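Local coordinates for protein sulfite dehydrogenase (Paracoccus pantotrophus, PDB 2XTS) that probably oxidises protein-bound sulfane sulfur at a molybdenum cofactor, working in a complex with a haem-bearing cytochrome chain, at residues Q352-L358 with N370-Q374; W260-A264 with W291-G295; G280-L284 with I331-G335; P271-I277 with D381-N386; L94-L99 with E159-K163. One frame throughout, in Å; residues are numbered along the deposited sequence.

Interaction 1. Residues Q352-L358 with N370-Q374. With GOL (glycerol), chain H.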
# COMPACT_ATOMS: atom_id res chain seq x y z
N GLN A 352 3.03 7.28 27.03
CA GLN A 352 4.07 8.06 26.40
C GLN A 352 4.53 9.21 27.30
O GLN A 352 3.73 10.05 27.68
CB GLN A 352 3.58 8.60 25.06
CG GLN A 352 4.65 9.25 24.23
CD GLN A 352 4.09 9.95 22.99
OE1 GLN A 352 2.89 9.90 22.73
NE2 GLN A 352 4.96 10.59 22.22
N PRO A 353 5.85 9.30 27.57
CA PRO A 353 6.36 10.33 28.46
C PRO A 353 6.62 11.66 27.76
O PRO A 353 6.79 11.70 26.53
CB PRO A 353 7.69 9.73 28.94
CG PRO A 353 8.18 8.95 27.78
CD PRO A 353 6.91 8.33 27.22
N THR A 354 6.74 12.72 28.53
CA THR A 354 7.26 13.97 28.00
C THR A 354 8.76 13.87 27.73
O THR A 354 9.46 13.01 28.28
CB THR A 354 7.04 15.16 28.95
OG1 THR A 354 7.75 14.93 30.17
CG2 THR A 354 5.57 15.38 29.21
N LYS A 355 9.26 14.77 26.89
CA LYS A 355 10.70 14.90 26.64
C LYS A 355 11.44 15.14 27.96
O LYS A 355 12.49 14.54 28.23
CB LYS A 355 11.00 16.04 25.65
CG LYS A 355 10.36 15.91 24.26
CD LYS A 355 10.63 17.14 23.39
CE LYS A 355 11.97 16.95 22.66
NZ LYS A 355 12.36 18.02 21.68
N ASP A 356 10.89 16.02 28.78
CA ASP A 356 11.52 16.32 30.06
C ASP A 356 11.55 15.10 30.98
O ASP A 356 12.53 14.89 31.68
CB ASP A 356 10.77 17.46 30.75
CG ASP A 356 11.11 18.82 30.18
OD1 ASP A 356 12.14 18.94 29.51
OD2 ASP A 356 10.33 19.77 30.44
N ALA A 357 10.49 14.29 30.98
CA ALA A 357 10.49 13.08 31.82
C ALA A 357 11.58 12.11 31.36
O ALA A 357 12.23 11.46 32.18
CB ALA A 357 9.11 12.40 31.82
N LEU A 358 11.74 11.99 30.06
CA LEU A 358 12.82 11.16 29.51
C LEU A 358 14.20 11.68 29.88
O LEU A 358 15.05 10.91 30.35
CB LEU A 358 12.70 11.02 28.01
CG LEU A 358 11.60 10.08 27.52
CD1 LEU A 358 11.35 10.35 26.04
CD2 LEU A 358 11.99 8.66 27.73
N ASN A 370 14.04 8.41 21.30
CA ASN A 370 13.26 9.57 21.70
C ASN A 370 11.79 9.41 21.36
O ASN A 370 11.35 9.74 20.26
CB ASN A 370 13.81 10.84 21.04
CG ASN A 370 13.10 12.07 21.54
OD1 ASN A 370 12.18 11.98 22.38
ND2 ASN A 370 13.50 13.24 21.03
N ASN A 371 11.03 8.93 22.34
CA ASN A 371 9.59 8.83 22.18
C ASN A 371 8.83 9.93 22.93
O ASN A 371 7.63 9.79 23.17
CB ASN A 371 9.04 7.45 22.54
CG ASN A 371 9.26 7.07 23.98
OD1 ASN A 371 10.31 7.33 24.57
ND2 ASN A 371 8.25 6.42 24.57
N GLY A 372 9.49 11.03 23.27
CA GLY A 372 8.85 12.10 24.01
C GLY A 372 7.68 12.75 23.27
O GLY A 372 7.63 12.82 22.05
N ILE A 373 6.73 13.25 24.05
CA ILE A 373 5.57 13.96 23.52
C ILE A 373 6.03 15.16 22.73
O ILE A 373 6.82 15.97 23.19
CB ILE A 373 4.62 14.39 24.68
CG1 ILE A 373 3.95 13.16 25.31
CG2 ILE A 373 3.58 15.40 24.26
CD1 ILE A 373 3.25 13.46 26.64
N GLN A 374 5.50 15.28 21.52
CA GLN A 374 5.73 16.40 20.62
C GLN A 374 4.69 17.50 20.86
O GLN A 374 3.51 17.21 21.03
CB GLN A 374 5.62 15.90 19.17
CG GLN A 374 5.77 17.00 18.12
CD GLN A 374 7.15 17.64 18.09
OE1 GLN A 374 7.32 18.86 18.28
NE2 GLN A 374 8.14 16.83 17.88
C1 GOL H . 6.85 17.85 26.27
O1 GOL H . 7.39 16.62 25.75
C2 GOL H . 7.84 18.78 27.00
O2 GOL H . 8.62 18.09 27.98
C3 GOL H . 8.80 19.46 26.03
O3 GOL H . 8.11 20.33 25.18
O HOH W 1 3.55 13.18 20.92

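Interaction 2. Residues W260-A264 with W291-G295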
# COMPACT_ATOMS: atom_id res chain seq x y z
N TRP A 260 16.37 -2.93 22.34
CA TRP A 260 15.76 -3.44 21.14
C TRP A 260 14.37 -2.85 20.90
O TRP A 260 14.05 -2.46 19.78
CB TRP A 260 15.69 -4.96 21.20
CG TRP A 260 17.03 -5.62 21.30
CD1 TRP A 260 18.14 -5.32 20.60
CD2 TRP A 260 17.37 -6.73 22.14
NE1 TRP A 260 19.18 -6.15 20.96
CE2 TRP A 260 18.73 -7.04 21.90
CE3 TRP A 260 16.68 -7.47 23.11
CZ2 TRP A 260 19.39 -8.07 22.58
CZ3 TRP A 260 17.35 -8.49 23.78
CH2 TRP A 260 18.69 -8.78 23.51
N VAL A 261 13.52 -2.82 21.91
CA VAL A 261 12.13 -2.43 21.69
C VAL A 261 11.97 -0.92 21.56
O VAL A 261 12.67 -0.13 22.19
CB VAL A 261 11.11 -3.01 22.73
CG1 VAL A 261 9.70 -3.09 22.12
CG2 VAL A 261 11.46 -4.38 23.18
N MET A 262 11.04 -0.55 20.68
CA MET A 262 10.62 0.82 20.49
C MET A 262 9.38 1.07 21.37
O MET A 262 8.37 0.38 21.26
CB MET A 262 10.32 1.09 19.02
CG MET A 262 11.48 0.82 18.08
SD MET A 262 12.95 1.82 18.47
CE MET A 262 12.46 3.42 17.82
N ASP A 263 9.44 2.08 22.23
CA ASP A 263 8.36 2.33 23.18
C ASP A 263 7.20 3.14 22.57
O ASP A 263 7.33 3.77 21.50
CB ASP A 263 8.92 3.05 24.41
CG ASP A 263 9.89 2.21 25.22
OD1 ASP A 263 9.73 0.97 25.29
OD2 ASP A 263 10.81 2.80 25.81
N ALA A 264 6.07 3.16 23.27
CA ALA A 264 4.87 3.83 22.79
C ALA A 264 5.14 5.28 22.46
O ALA A 264 5.79 6.01 23.22
CB ALA A 264 3.74 3.73 23.82
N TRP A 291 1.86 4.39 17.96
CA TRP A 291 2.40 3.06 17.76
C TRP A 291 3.20 2.65 19.00
O TRP A 291 3.63 3.50 19.76
CB TRP A 291 3.28 3.01 16.50
CG TRP A 291 4.47 3.91 16.50
CD1 TRP A 291 5.74 3.54 16.81
CD2 TRP A 291 4.54 5.31 16.16
NE1 TRP A 291 6.59 4.58 16.68
CE2 TRP A 291 5.89 5.69 16.30
CE3 TRP A 291 3.61 6.27 15.76
CZ2 TRP A 291 6.33 6.98 16.02
CZ3 TRP A 291 4.05 7.54 15.50
CH2 TRP A 291 5.40 7.89 15.63
N SER A 292 3.39 1.35 19.19
CA SER A 292 4.19 0.84 20.28
C SER A 292 4.80 -0.50 19.93
O SER A 292 4.10 -1.39 19.45
CB SER A 292 3.34 0.64 21.51
OG SER A 292 4.15 0.15 22.55
N GLY A 293 6.08 -0.67 20.25
CA GLY A 293 6.72 -1.95 20.13
C GLY A 293 6.34 -2.94 21.19
O GLY A 293 6.72 -4.08 21.12
N ASN A 294 5.63 -2.47 22.22
CA ASN A 294 5.21 -3.32 23.33
C ASN A 294 3.77 -3.84 23.21
O ASN A 294 3.27 -4.47 24.13
CB ASN A 294 5.43 -2.58 24.65
CG ASN A 294 6.90 -2.46 25.02
OD1 ASN A 294 7.41 -1.36 25.26
ND2 ASN A 294 7.57 -3.58 25.04
N GLY A 295 3.15 -3.64 22.05
CA GLY A 295 1.85 -4.22 21.76
C GLY A 295 0.91 -3.29 21.05
O GLY A 295 1.35 -2.48 20.21

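Interaction 3. Residues G280-L284 with I331-G335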
# COMPACT_ATOMS: atom_id res chain seq x y z
N GLY A 280 -9.14 29.11 8.09
CA GLY A 280 -9.83 29.99 9.03
C GLY A 280 -10.42 29.25 10.20
O GLY A 280 -10.14 28.08 10.46
N LYS A 281 -11.27 29.96 10.94
CA LYS A 281 -11.90 29.43 12.14
C LYS A 281 -12.96 28.38 11.80
O LYS A 281 -13.43 28.35 10.66
CB LYS A 281 -12.55 30.57 12.93
CG LYS A 281 -11.59 31.71 13.15
CD LYS A 281 -12.20 32.76 14.02
CE LYS A 281 -11.24 33.90 14.24
NZ LYS A 281 -11.00 34.69 13.01
N GLY A 282 -13.30 27.53 12.76
CA GLY A 282 -14.38 26.57 12.62
C GLY A 282 -13.86 25.14 12.69
O GLY A 282 -12.77 24.88 13.22
N PRO A 283 -14.61 24.19 12.13
CA PRO A 283 -14.22 22.78 12.16
C PRO A 283 -12.78 22.54 11.71
O PRO A 283 -12.33 23.04 10.68
CB PRO A 283 -15.18 22.14 11.17
CG PRO A 283 -16.40 23.00 11.26
CD PRO A 283 -15.91 24.39 11.46
N LEU A 284 -12.08 21.72 12.49
CA LEU A 284 -10.68 21.39 12.24
C LEU A 284 -10.48 19.94 12.61
O LEU A 284 -10.84 19.53 13.72
CB LEU A 284 -9.77 22.27 13.10
CG LEU A 284 -8.27 22.10 12.98
CD1 LEU A 284 -7.76 22.52 11.62
CD2 LEU A 284 -7.57 22.87 14.07
N ILE A 331 -12.27 19.20 16.30
CA ILE A 331 -12.55 20.37 17.16
C ILE A 331 -13.16 21.52 16.37
O ILE A 331 -13.20 21.50 15.14
CB ILE A 331 -11.28 20.85 17.93
CG1 ILE A 331 -10.26 21.52 16.99
CG2 ILE A 331 -10.65 19.69 18.70
CD1 ILE A 331 -9.20 22.36 17.72
N ASP A 332 -13.63 22.53 17.10
CA ASP A 332 -14.10 23.77 16.51
C ASP A 332 -13.10 24.85 16.90
O ASP A 332 -13.11 25.33 18.03
CB ASP A 332 -15.51 24.05 17.04
CG ASP A 332 -16.17 25.25 16.40
OD1 ASP A 332 -15.50 26.01 15.68
OD2 ASP A 332 -17.39 25.43 16.64
N TRP A 333 -12.22 25.24 15.97
CA TRP A 333 -11.14 26.18 16.29
C TRP A 333 -11.65 27.62 16.29
O TRP A 333 -12.14 28.11 15.26
CB TRP A 333 -9.98 26.00 15.30
CG TRP A 333 -8.77 26.85 15.64
CD1 TRP A 333 -8.21 27.03 16.89
CD2 TRP A 333 -7.99 27.63 14.74
NE1 TRP A 333 -7.12 27.86 16.79
CE2 TRP A 333 -6.96 28.24 15.49
CE3 TRP A 333 -8.05 27.86 13.37
CZ2 TRP A 333 -6.02 29.08 14.90
CZ3 TRP A 333 -7.12 28.68 12.79
CH2 TRP A 333 -6.11 29.28 13.55
N ASP A 334 -11.53 28.28 17.44
CA ASP A 334 -11.97 29.67 17.59
C ASP A 334 -10.89 30.69 17.17
O ASP A 334 -11.08 31.89 17.32
CB ASP A 334 -12.49 29.94 19.01
CG ASP A 334 -11.43 29.79 20.08
OD1 ASP A 334 -10.26 29.57 19.74
OD2 ASP A 334 -11.79 29.92 21.28
N GLY A 335 -9.76 30.23 16.63
CA GLY A 335 -8.72 31.12 16.16
C GLY A 335 -7.70 31.47 17.23
O GLY A 335 -6.78 32.22 16.97

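Interaction 4. Residues P271-I277 with D381-N386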
# COMPACT_ATOMS: atom_id res chain seq x y z
N PRO A 271 -2.95 19.49 12.39
CA PRO A 271 -1.99 20.50 11.95
C PRO A 271 -0.56 20.15 12.36
O PRO A 271 -0.36 19.46 13.36
CB PRO A 271 -2.44 21.78 12.68
CG PRO A 271 -3.78 21.53 13.15
CD PRO A 271 -3.91 20.04 13.35
N SER A 272 0.40 20.62 11.59
CA SER A 272 1.81 20.46 11.89
C SER A 272 2.55 21.53 11.08
O SER A 272 1.93 22.21 10.26
CB SER A 272 2.30 19.03 11.58
OG SER A 272 2.20 18.76 10.18
N PRO A 273 3.87 21.68 11.26
CA PRO A 273 4.51 22.81 10.57
C PRO A 273 4.38 22.84 9.05
O PRO A 273 4.30 23.92 8.47
CB PRO A 273 5.98 22.69 10.99
CG PRO A 273 5.88 22.10 12.38
CD PRO A 273 4.75 21.09 12.29
N GLN A 274 4.37 21.68 8.40
CA GLN A 274 4.18 21.60 6.96
C GLN A 274 2.71 21.62 6.56
O GLN A 274 2.42 21.55 5.37
CB GLN A 274 4.78 20.29 6.43
CG GLN A 274 6.29 20.16 6.56
CD GLN A 274 6.73 18.72 6.52
OE1 GLN A 274 6.46 17.97 7.46
NE2 GLN A 274 7.38 18.31 5.41
N VAL A 275 1.79 21.61 7.52
CA VAL A 275 0.35 21.57 7.28
C VAL A 275 -0.32 22.68 8.09
O VAL A 275 -0.99 22.45 9.10
CB VAL A 275 -0.26 20.20 7.66
CG1 VAL A 275 -1.72 20.11 7.17
CG2 VAL A 275 0.55 19.05 7.11
N PRO A 276 -0.08 23.93 7.70
CA PRO A 276 -0.72 25.06 8.38
C PRO A 276 -2.22 25.08 8.20
O PRO A 276 -2.74 24.49 7.25
CB PRO A 276 -0.11 26.26 7.67
CG PRO A 276 0.21 25.76 6.31
CD PRO A 276 0.71 24.38 6.55
N ILE A 277 -2.91 25.75 9.12
CA ILE A 277 -4.34 25.95 9.00
C ILE A 277 -4.56 27.19 8.15
O ILE A 277 -4.28 28.29 8.59
CB ILE A 277 -5.00 26.15 10.37
CG1 ILE A 277 -4.59 25.04 11.34
CG2 ILE A 277 -6.52 26.22 10.20
CD1 ILE A 277 -5.09 25.29 12.76
N ASP A 381 -2.38 33.08 13.12
CA ASP A 381 -2.41 33.07 11.66
C ASP A 381 -2.52 31.68 11.05
O ASP A 381 -2.52 31.56 9.84
CB ASP A 381 -1.20 33.84 11.09
CG ASP A 381 0.14 33.22 11.45
OD1 ASP A 381 0.17 32.16 12.12
OD2 ASP A 381 1.18 33.81 11.08
N GLY A 382 -2.64 30.65 11.89
CA GLY A 382 -2.73 29.26 11.44
C GLY A 382 -1.41 28.59 11.15
O GLY A 382 -1.37 27.39 10.84
N GLU A 383 -0.32 29.33 11.27
CA GLU A 383 1.01 28.72 11.09
C GLU A 383 1.34 27.89 12.33
O GLU A 383 0.83 28.16 13.41
CB GLU A 383 2.06 29.79 10.80
CG GLU A 383 1.79 30.56 9.53
CD GLU A 383 1.83 29.72 8.27
OE1 GLU A 383 2.65 28.75 8.21
OE2 GLU A 383 1.06 30.04 7.34
N VAL A 384 2.19 26.89 12.17
CA VAL A 384 2.39 25.88 13.20
C VAL A 384 3.88 25.67 13.40
O VAL A 384 4.61 25.51 12.42
CB VAL A 384 1.70 24.55 12.80
CG1 VAL A 384 1.88 23.51 13.87
CG2 VAL A 384 0.22 24.77 12.51
N GLU A 385 4.34 25.66 14.66
CA GLU A 385 5.76 25.52 14.97
C GLU A 385 6.06 24.32 15.85
O GLU A 385 5.30 23.96 16.75
CB GLU A 385 6.27 26.78 15.69
CG GLU A 385 6.48 28.00 14.81
CD GLU A 385 7.25 29.12 15.49
OE1 GLU A 385 8.07 28.83 16.36
OE2 GLU A 385 7.04 30.29 15.10
N ASN A 386 7.23 23.74 15.62
CA ASN A 386 7.88 22.82 16.53
C ASN A 386 8.50 23.62 17.67
O ASN A 386 9.36 24.49 17.42
CB ASN A 386 8.99 22.08 15.79
CG ASN A 386 9.77 21.14 16.68
OD1 ASN A 386 9.36 20.84 17.80
ND2 ASN A 386 10.95 20.74 16.22
O HOH W 2 3.16 26.36 9.45

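Interaction 5. Residues L94-L99 with E159-K163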
# COMPACT_ATOMS: atom_id res chain seq x y z
N LEU A 94 25.97 -22.88 15.07
CA LEU A 94 25.53 -23.94 15.99
C LEU A 94 24.23 -24.57 15.49
O LEU A 94 23.16 -24.46 16.10
CB LEU A 94 25.43 -23.42 17.43
CG LEU A 94 26.77 -23.11 18.08
CD1 LEU A 94 26.56 -22.33 19.36
CD2 LEU A 94 27.57 -24.38 18.36
N VAL A 95 24.34 -25.20 14.32
CA VAL A 95 23.26 -25.91 13.67
C VAL A 95 23.74 -27.30 13.29
O VAL A 95 24.93 -27.53 13.11
CB VAL A 95 22.76 -25.17 12.41
CG1 VAL A 95 22.13 -23.83 12.81
CG2 VAL A 95 23.87 -24.98 11.39
N GLU A 96 22.78 -28.22 13.17
CA GLU A 96 23.13 -29.59 12.80
C GLU A 96 23.63 -29.70 11.38
O GLU A 96 24.54 -30.47 11.10
CB GLU A 96 21.95 -30.54 13.01
CG GLU A 96 21.46 -30.63 14.45
CD GLU A 96 22.44 -31.32 15.38
OE1 GLU A 96 22.21 -31.27 16.61
OE2 GLU A 96 23.43 -31.93 14.91
N LYS A 97 23.06 -28.92 10.47
CA LYS A 97 23.51 -28.89 9.08
C LYS A 97 23.45 -27.46 8.57
O LYS A 97 22.36 -26.89 8.50
CB LYS A 97 22.61 -29.78 8.19
CG LYS A 97 23.13 -29.93 6.77
CD LYS A 97 22.23 -30.79 5.91
CE LYS A 97 22.45 -32.26 6.14
NZ LYS A 97 21.63 -33.05 5.18
N PRO A 98 24.61 -26.86 8.23
CA PRO A 98 24.57 -25.52 7.67
C PRO A 98 24.01 -25.60 6.26
O PRO A 98 24.31 -26.55 5.52
CB PRO A 98 26.02 -25.11 7.65
CG PRO A 98 26.77 -26.40 7.48
CD PRO A 98 25.97 -27.41 8.22
N LEU A 99 23.23 -24.60 5.87
CA LEU A 99 22.47 -24.63 4.61
C LEU A 99 22.69 -23.39 3.75
O LEU A 99 22.99 -22.32 4.27
CB LEU A 99 20.97 -24.77 4.87
CG LEU A 99 20.53 -26.07 5.56
CD1 LEU A 99 19.07 -26.02 5.95
CD2 LEU A 99 20.86 -27.33 4.73
N GLU A 159 14.99 -26.29 9.39
CA GLU A 159 15.64 -27.06 8.33
C GLU A 159 17.08 -27.36 8.69
O GLU A 159 17.56 -28.45 8.42
CB GLU A 159 15.63 -26.33 6.98
CG GLU A 159 14.39 -26.35 6.16
CD GLU A 159 13.78 -27.73 5.98
OE1 GLU A 159 14.35 -28.63 5.30
OE2 GLU A 159 12.68 -27.88 6.51
N ALA A 160 17.77 -26.38 9.29
CA ALA A 160 19.18 -26.54 9.65
C ALA A 160 19.34 -27.30 10.96
O ALA A 160 20.33 -28.01 11.13
CB ALA A 160 19.86 -25.18 9.76
N GLY A 161 18.40 -27.13 11.88
CA GLY A 161 18.42 -27.80 13.17
C GLY A 161 19.30 -27.06 14.17
O GLY A 161 20.48 -27.30 14.30
N VAL A 162 18.70 -26.15 14.92
CA VAL A 162 19.45 -25.34 15.88
C VAL A 162 19.89 -26.19 17.07
O VAL A 162 19.06 -26.85 17.69
CB VAL A 162 18.62 -24.14 16.39
CG1 VAL A 162 19.40 -23.32 17.41
CG2 VAL A 162 18.20 -23.24 15.22
N LYS A 163 21.17 -26.16 17.41
CA LYS A 163 21.69 -26.91 18.56
C LYS A 163 21.28 -26.22 19.86
O LYS A 163 21.09 -25.00 19.87
CB LYS A 163 23.21 -27.04 18.47
CG LYS A 163 23.69 -27.99 17.38
CD LYS A 163 25.20 -27.92 17.17
CE LYS A 163 25.68 -29.09 16.32
NZ LYS A 163 27.17 -29.09 16.20

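Interaction 1. Residues Q352-L358 with N370-Q374
Gln-352 lays its extended side chain obliquely across Ile-373, with CD 4.0 Å from CG1, and ends over the carbonyl of Asn-371. With CG anti to the backbone N (chi1 -171°), the amide is carried out to that carbonyl. NE2 donates to Asn-371 O over 2.9 Å, with the donor 37° above the carbonyl plane and the acceptor close to the amide plane of Gln-352. OE1 is taken by Ser-266 and the backbone N of Ala-344, so both ends of the amide are held and its rotation is fixed.

A second bond runs between backbones: Ile-373 N donates to Pro-353 O over 2.9 Å, and the same oxygen receives a CH contact from Gly-372 CA at 3.3 Å. From the helical side, Leu-358 points toward the loop and sets CD1 3.4 Å from Gly-372 N. Its side chain crosses Asn-371 at about a right angle, while Asn-371 ND2 is held by Ala-264 O and the Tyr-350 hydroxyl. An Asx turn shapes the loop, Gly-372 N reaching Asn-370 OD1.

Thr-354 is the N-cap of helix 355-362; its OG1 accepts from Ala-357 N at 2.9 Å. A glycerol, probably from the crystallisation liquor, bridges the segments: its O1 accepts from Lys-355 N at 2.9 Å and donates to Ile-373 O at 2.7 Å.

The contact thus packs the start of helix 355-362 against the loop leading into strand 375-378. Ile-373 also touches Gln-341 and Arg-343 of strand 338-346, and Phe-159 of the cytochrome chain packs on Pro-353 and Ala-357.

Interaction 2. Residues W260-A264 with W291-G295
Met-262 and Gly-293 join the loop leading into strand 265-270 to a type I beta turn, Ser-292 to Gly-295, of the immunoglobulin-like (E-set) dimerisation domain. Strand 282-291 ends at this turn and strand 297-303 begins after it.

Among the hydrogen bonds, one crosses the contact: Gly-293 N donates to Met-262 O over 2.7 Å. The donor lies nearly along the C=O axis, but the bond is bent at the hydrogen, with an N-H...O angle of 136°. Within the turn, Asn-294 N donates to Ser-292 OG over 3.0 Å, closing an ST turn; chi1 of -180° puts OG anti to the Ser-292 backbone N and beside the carbonyl carbon. That hydroxyl is also bonded to Asp-346, so the Asp-346 carboxylate holds it as well. A weaker CH contact brings Ala-264 CA to 3.3 Å from Trp-291 O.

Polar side chains meet where Asp-263 and Asn-294 run side by side, their carboxylate and amide planes only 26° apart. The charge of Asp-263 has its main partners on the cytochrome chain: OD2 forms a salt bridge with Arg-151 and OD1 a hydrogen bond with the Tyr-156 hydroxyl. The contact therefore borders the subunit interface. On the other side of the loop, the Met-262 side chain comes within about 6 Å of the bound cobalt ion.

Van der Waals packing is modest. Val-261 points toward the turn, but the contact of its CG1 with Gly-293 O is tentative, since the side chain has two conformers. At the far end, Ala-264 CB rests 3.9 Å from Ser-292 CB and 3.8 Å from Ser-292 OG.

Interaction 3. Residues G280-L284 with I331-G335
Residues 282-284 and 331-333 pair antiparallel, Gly-282 with Trp-333 and Leu-284 with Ile-331 being hydrogen-bonded pairs and Pro-283 with Asp-332 the non-hydrogen-bonded pair between them, while the short strand axes make 130°. Four backbone bonds carry the register. Gly-282 N reaches Trp-333 O over 2.8 Å. At the other end, Ile-331 N reaches Leu-284 O over 3.0 Å. Pro-283, which has no N-H, sits where the pairing asks none of it.

Leu-284, Ile-331 and Trp-333 share one face. Leu-284 and Ile-331 lie side by side, CB 4.0 Å from CG1, and Leu-284 CD2 reaches Trp-333 CB at 4.1 Å. These strands, 282-291 and 325-333, are neighbours among the antiparallel strands of the E-set beta sandwich, and Met-338 of strand 338-346 packs on Ile-331 and Trp-333.

The Trp-333 indole has Gly-335 CA 3.4 Å above one face, toward the rim, while Gly-280 O meets its edge 3.6 Å from CE3. Its NE1 is bonded to Ser-336 O, which fixes the ring's rotation. On the other face of the sheet, with Pro-283, Asp-332 turns OD1 to 3.3 Å from Gly-282 CA. Lys-281 runs alongside the backbone that follows Trp-333, with CD 3.6 Å from Asp-334 O. Arg-108 of the second subunit donates to both Lys-281 O and Pro-283 O, placing this end of the sheet at the dimer interface.

Interaction 4. Residues P271-I277 with D381-N386
The flat carboxylate of Glu-383 has Pro-276 CB over one face, 3.8 Å from OE1 and 4.0 Å from OE2. The bend at chi2 (-64°) brings it there although the CB of Glu-383 points away. OE1 also forms a salt bridge with Arg-191 of the cytochrome chain. The Pro-273 ring crosses Val-384 at about a right angle, CD 4.1 Å from CG1, and its CB and CG border the Val-384 carbonyl oxygen.

Val-384 points into the loop: CB lies 3.5 Å from Ser-272 O, and CG2 reaches Pro-271 CB at 4.0 Å. Ser-272 to Val-275 form a type I beta turn. Loop 271-277 follows strand 265-270, and Val-384 opens strand 384-389; within this chain these are the two outermost of the antiparallel strands of the E-set beta sandwich.

Ile-277 N donates to Gly-382 O over 2.8 Å. Gly-382 follows Asp-381, whose OD1 accepts from Glu-383 N in an Asx turn, met from above the carboxylate plane. A water accepts from Val-384 N at 2.9 Å and is within donating distance of Pro-273 O and Glu-383 OE1.

Interaction 5. Residues L94-L99 with E159-K163
Leu-94, Glu-96 and Lys-97 of the molybdopterin-binding domain clasp the C-terminal end of helix 153-160 through three backbone bonds, at the point where Gly-161, with positive phi, takes the chain out of the helix. Lys-163 N donates to Leu-94 O over 2.9 Å. Going the other way, Glu-96 N donates to Gly-161 O over 2.7 Å and Lys-97 N to Ala-160 O over 3.0 Å. Between the first two of these bonds, Val-95 and Val-162 form a single beta bridge.

Side chains fill in around it. Leu-99 CD1 packs 3.6 Å from Glu-159 CB. The extended Lys-163 crosses Glu-96 at about a right angle, its CG 3.7 Å from OE1; the charged ends stay apart, with OE2 4.9 Å from NZ, so any attraction is probably loose.

Further out, Ile-232 of strand 227-233 backs Leu-94, Val-95 and Val-162, seating the contact on the domain's mixed sheet. The cytochrome chain covers the other end: its Leu-3 and Gly-4 backbone N atoms bond the Glu-159 carboxylate, and one of its strands pairs with Leu-99.

Beside the bridge, Ala-160 CB lies 3.9 Å from Val-95 CB and 3.3 Å from Lys-97 O.

How the interactions relate
Interaction 5 comes first along the chain and stands alone in the molybdopterin-binding domain, its centre about 62 Å from that of interaction 3. The other four gather around the antiparallel strands of the E-set beta sandwich. Interactions 3 and 4, centres about 14 Å apart, share a packing surface where Trp-333 and Leu-284 meet Ile-277. Interactions 1 and 3 both lie within the loop that interaction 4 closes. Interactions 1 and 2, centres also about 14 Å apart, touch through Asn-371 ND2 and Ala-264 O, 2.8 Å apart. Segments of interaction 2 alternate with those of interactions 3 and 4, so that their loops interleave along the chain. All five have residues within reach of the cytochrome chain, and interaction 3 also meets the second subunit.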